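Local coordinates for Tae4 (Agrobacterium tumefaciens, PDB 6IJF), which probably acts as a type VI secretion amidase effector of the Tae4 family, cleaving peptide bonds in the peptidoglycan of rival bacteria, at residues 62-68 with 78-82. Sequence-based numbering, arbitrary orientation.
Sequences NIVPSSH and KGIEV
N62 and S67 set the two ends of this contact by their first torsions. A chi1 of -164° swings the carboxamide of N62 away from its own backbone N and carries OD1 across to the amide of G79; S67 instead holds OG between its backbone N and carbonyl carbon (chi1 56°), where it can accept from the amide of V82. The N62 bond, G79 N to OD1 at 2.9 Å, lies in the carbonyl plane on a lone pair. The same oxygen also accepts from I63 N, which stands above that plane, so two amides help hold the carboxamide's rotation, the G79 bond being the better directed. At the other end V82 N reaches S67 OG at 3.1 Å, and that hydroxyl also pairs with H68 ND1 (2.8 Å from OG), in the plane of the imidazole. The ring is thus fixed at its edge while V82 CG2 sits over one face, 3.9 Å from the centroid, a CH-pi contact; NE2 binds Y44.

Between these ends H68 and I80 form an antiparallel hydrogen-bonded pair, I80 N to H68 O at 2.8 Å being almost straight (176° at the hydrogen). S66 OG and I80 N approach H68 O from opposite faces of its plane. G79 packs against the S66 hydroxyl, its CA 3.3 Å from S66 OG. E81 OE1 receives a weak bond from S67 N, whereas OE2 takes the amide of N83 and a salt bridge from R86 of helix 84-92.

I80 of the two-stranded sheet 68-69/79-80 and I63 of the preceding loop both pack on helix 48-58. The evidence implies a polar seam in which side-chain oxygens of N62 and S67 probably stand in for backbone partners; H68 O is gripped twice, whereas buried G79 O has no partner, a probable cost of packing against I63.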
# COMPACT_ATOMS: atom_id res chain seq x y z
N ASN C 62 1.19 34.15 -15.59
CA ASN C 62 2.33 33.67 -16.39
C ASN C 62 3.51 33.43 -15.44
O ASN C 62 3.60 34.12 -14.40
CB ASN C 62 2.68 34.62 -17.54
CG ASN C 62 3.58 33.98 -18.58
OD1 ASN C 62 3.80 32.75 -18.57
ND2 ASN C 62 4.10 34.79 -19.49
N ILE C 63 4.36 32.48 -15.80
CA ILE C 63 5.56 32.05 -15.04
C ILE C 63 6.74 32.77 -15.69
O ILE C 63 7.16 32.29 -16.75
CB ILE C 63 5.70 30.51 -15.11
CG1 ILE C 63 4.49 29.79 -14.50
CG2 ILE C 63 7.00 30.05 -14.47
CD1 ILE C 63 4.12 30.23 -13.09
N VAL C 64 7.27 33.82 -15.03
CA VAL C 64 8.37 34.70 -15.53
C VAL C 64 9.37 34.97 -14.40
O VAL C 64 9.01 35.45 -13.32
CB VAL C 64 7.79 36.00 -16.13
CG1 VAL C 64 6.74 35.68 -17.16
CG2 VAL C 64 7.22 36.94 -15.08
N PRO C 65 10.67 34.66 -14.59
CA PRO C 65 11.18 34.03 -15.80
C PRO C 65 10.79 32.55 -15.89
O PRO C 65 10.32 31.99 -14.91
CB PRO C 65 12.71 34.13 -15.65
CG PRO C 65 12.94 34.21 -14.14
CD PRO C 65 11.72 34.90 -13.59
N SER C 66 11.14 31.91 -17.02
CA SER C 66 10.86 30.46 -17.25
C SER C 66 11.97 29.83 -18.06
O SER C 66 12.57 30.53 -18.88
CB SER C 66 9.51 30.30 -17.90
OG SER C 66 9.50 30.85 -19.20
N SER C 67 12.23 28.55 -17.84
CA SER C 67 13.20 27.74 -18.63
C SER C 67 12.66 27.51 -20.05
O SER C 67 13.46 27.45 -20.98
CB SER C 67 13.54 26.44 -17.94
OG SER C 67 12.37 25.68 -17.66
N HIS C 68 11.34 27.39 -20.21
CA HIS C 68 10.70 26.88 -21.45
C HIS C 68 9.39 27.60 -21.73
O HIS C 68 8.90 28.38 -20.87
CB HIS C 68 10.41 25.38 -21.36
CG HIS C 68 11.60 24.49 -21.29
ND1 HIS C 68 12.43 24.42 -20.18
CD2 HIS C 68 12.07 23.57 -22.17
CE1 HIS C 68 13.37 23.53 -20.39
NE2 HIS C 68 13.16 22.97 -21.60
N LYS C 78 3.42 31.10 -23.63
CA LYS C 78 3.44 31.32 -22.16
C LYS C 78 4.56 30.48 -21.52
O LYS C 78 4.91 29.45 -22.09
CB LYS C 78 2.07 31.02 -21.54
CG LYS C 78 0.95 31.91 -22.02
CD LYS C 78 1.10 33.34 -21.52
CE LYS C 78 -0.13 34.17 -21.82
NZ LYS C 78 0.12 35.59 -21.49
N GLY C 79 5.11 30.92 -20.39
CA GLY C 79 6.30 30.30 -19.76
C GLY C 79 5.97 29.07 -18.91
O GLY C 79 4.91 29.06 -18.25
N ILE C 80 6.82 28.05 -18.98
CA ILE C 80 6.80 26.80 -18.15
C ILE C 80 8.16 26.73 -17.45
O ILE C 80 9.19 26.72 -18.16
CB ILE C 80 6.60 25.52 -19.00
CG1 ILE C 80 5.25 25.42 -19.71
CG2 ILE C 80 6.88 24.27 -18.18
CD1 ILE C 80 4.06 25.69 -18.86
N GLU C 81 8.19 26.59 -16.13
CA GLU C 81 9.44 26.23 -15.41
C GLU C 81 9.48 24.72 -15.23
O GLU C 81 8.52 24.16 -14.63
CB GLU C 81 9.52 26.98 -14.08
CG GLU C 81 10.79 26.71 -13.29
CD GLU C 81 12.06 26.83 -14.13
OE1 GLU C 81 12.40 27.95 -14.54
OE2 GLU C 81 12.69 25.78 -14.42
N VAL C 82 10.51 24.06 -15.72
CA VAL C 82 10.59 22.57 -15.69
C VAL C 82 11.25 22.10 -14.40
O VAL C 82 11.08 20.92 -14.06
CB VAL C 82 11.31 22.02 -16.93
CG1 VAL C 82 11.72 20.56 -16.81
CG2 VAL C 82 10.48 22.25 -18.18